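Local coordinates for inactivation-no-after-potential D protein (Drosophila melanogaster, PDB 2QKV) that serves as a scaffolding protein of visual signalling, here represented by its fifth PDZ domain, a module that probably binds peptide segments of signalling partners, at residues Ala74-Ala79 with Val83-Thr88. The protein carries 1 engineered substitution. Residues are numbered along the deposited sequence; the frame is centred on the assembly and turned at random.
Sequences ALFKGA and VSMEVT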
loop_
_atom_site.group_PDB
_atom_site.type_symbol
_atom_site.label_atom_id
_atom_site.label_comp_id
_atom_site.label_asym_id
_atom_site.label_seq_id
_atom_site.Cartn_x
_atom_site.Cartn_y
_atom_site.Cartn_z
ATOM N N ALA A 74 11.384 -8.294 -12.163
ATOM C CA ALA A 74 11.370 -9.170 -13.331
ATOM C C ALA A 74 11.628 -8.374 -14.600
ATOM O O ALA A 74 12.309 -8.849 -15.504
ATOM C CB ALA A 74 10.028 -9.908 -13.429
ATOM N N LEU A 75 11.092 -7.160 -14.666
ATOM C CA LEU A 75 11.288 -6.324 -15.849
ATOM C C LEU A 75 12.768 -5.962 -16.000
ATOM O O LEU A 75 13.345 -6.059 -17.099
ATOM C CB LEU A 75 10.449 -5.043 -15.743
ATOM C CG LEU A 75 8.938 -5.256 -15.666
ATOM C CD1 LEU A 75 8.240 -3.923 -15.464
ATOM C CD2 LEU A 75 8.447 -5.921 -16.942
ATOM N N PHE A 76 13.393 -5.543 -14.899
ATOM C CA PHE A 76 14.813 -5.204 -14.940
ATOM C C PHE A 76 15.640 -6.437 -15.323
ATOM O O PHE A 76 16.522 -6.375 -16.189
ATOM C CB PHE A 76 15.311 -4.726 -13.571
ATOM C CG PHE A 76 15.026 -3.273 -13.256
ATOM C CD1 PHE A 76 13.782 -2.869 -12.793
ATOM C CD2 PHE A 76 16.032 -2.323 -13.389
ATOM C CE1 PHE A 76 13.540 -1.525 -12.461
ATOM C CE2 PHE A 76 15.815 -0.990 -13.065
ATOM C CZ PHE A 76 14.557 -0.584 -12.596
ATOM N N LYS A 77 15.359 -7.558 -14.668
ATOM C CA LYS A 77 16.113 -8.783 -14.908
ATOM C C LYS A 77 15.968 -9.303 -16.333
ATOM O O LYS A 77 16.885 -9.923 -16.867
ATOM C CB LYS A 77 15.678 -9.866 -13.916
ATOM C CG LYS A 77 16.668 -11.018 -13.740
ATOM C CD LYS A 77 17.824 -10.615 -12.832
ATOM C CE LYS A 77 18.672 -11.809 -12.439
ATOM N NZ LYS A 77 19.701 -11.446 -11.422
ATOM N N GLY A 78 14.825 -9.032 -16.949
ATOM C CA GLY A 78 14.571 -9.506 -18.299
ATOM C C GLY A 78 15.168 -8.687 -19.429
ATOM O O GLY A 78 15.064 -9.079 -20.595
ATOM N N ALA A 79 15.786 -7.553 -19.112
ATOM C CA ALA A 79 16.382 -6.706 -20.141
ATOM C C ALA A 79 17.787 -7.193 -20.498
ATOM O O ALA A 79 18.705 -7.102 -19.684
ATOM C CB ALA A 79 16.444 -5.258 -19.655
ATOM N N VAL A 83 17.997 -0.506 -22.731
ATOM C CA VAL A 83 17.381 -0.141 -21.466
ATOM C C VAL A 83 17.069 1.354 -21.528
ATOM O O VAL A 83 17.961 2.170 -21.759
ATOM C CB VAL A 83 18.325 -0.413 -20.281
ATOM C CG1 VAL A 83 17.804 0.276 -19.019
ATOM C CG2 VAL A 83 18.423 -1.910 -20.041
ATOM N N SER A 84 15.797 1.692 -21.346
ATOM C CA SER A 84 15.349 3.079 -21.370
ATOM C C SER A 84 14.546 3.322 -20.105
ATOM O O SER A 84 13.503 2.707 -19.900
ATOM C CB SER A 84 14.463 3.330 -22.586
ATOM O OG SER A 84 14.000 4.672 -22.593
ATOM N N MET A 85 15.029 4.224 -19.260
ATOM C CA MET A 85 14.343 4.499 -18.008
ATOM C C MET A 85 13.968 5.960 -17.832
ATOM O O MET A 85 14.629 6.849 -18.381
ATOM C CB MET A 85 15.248 4.119 -16.838
ATOM C CG MET A 85 15.824 2.708 -16.926
ATOM S SD MET A 85 16.847 2.262 -15.525
ATOM C CE MET A 85 18.448 2.838 -16.072
ATOM N N GLU A 86 12.889 6.189 -17.085
ATOM C CA GLU A 86 12.479 7.537 -16.700
ATOM C C GLU A 86 12.794 7.516 -15.212
ATOM O O GLU A 86 12.530 6.514 -14.520
ATOM C CB GLU A 86 10.993 7.803 -16.936
ATOM C CG GLU A 86 10.663 7.873 -18.419
ATOM C CD GLU A 86 9.294 8.444 -18.709
ATOM O OE1 GLU A 86 8.519 8.683 -17.761
ATOM O OE2 GLU A 86 8.997 8.652 -19.905
ATOM N N VAL A 87 13.349 8.617 -14.719
ATOM C CA VAL A 87 13.810 8.700 -13.343
ATOM C C VAL A 87 13.519 10.072 -12.718
ATOM O O VAL A 87 13.481 11.080 -13.416
ATOM C CB VAL A 87 15.363 8.493 -13.314
ATOM C CG1 VAL A 87 15.858 8.306 -11.881
ATOM C CG2 VAL A 87 15.771 7.303 -14.210
ATOM N N THR A 88 13.307 10.102 -11.407
ATOM C CA THR A 88 13.118 11.365 -10.706
ATOM C C THR A 88 14.135 11.434 -9.560
ATOM O O THR A 88 14.470 10.408 -8.953
ATOM C CB THR A 88 11.674 11.542 -10.175
ATOM O OG1 THR A 88 11.500 12.908 -9.747
ATOM C CG2 THR A 88 11.398 10.620 -9.002
#
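Met85 and Phe76 meet because their torsions send both side chains into the same core: Met85 CG is rotated -51° from the backbone N about the CA-CB bond and an extended chi2 carries SD well clear of the strand, while the -82° chi1 of Phe76 lets the end of its ring reach toward the strand. In this PDZ domain the pair exemplifies how the helix 69-77 is packed on the antiparallel sheet through the strand 82-88 that follows it. The result is a Met-aromatic contact of oblique kind. SD lies 4.2 Å from Phe76 CE2, and its direction from the ring centroid, 5.3 Å away, makes 61° with the ring normal. Phe59, on the neighbouring strand 55-59, meets the Phe76 ring with its own and also touches Met85, Val83 and Ala79, joining the two halves of this small apolar interface. Where the chain turns toward the strand, Ala79 N donates a hydrogen bond to Phe76 O (3.2 Å). The methyl of Ala79 points at the strand, whose alternation places Val83 on the same face as Met85. Of the two Val83 branches, the one beside its backbone N makes the touch, CG2 lying 3.9 Å from Ala79 CB.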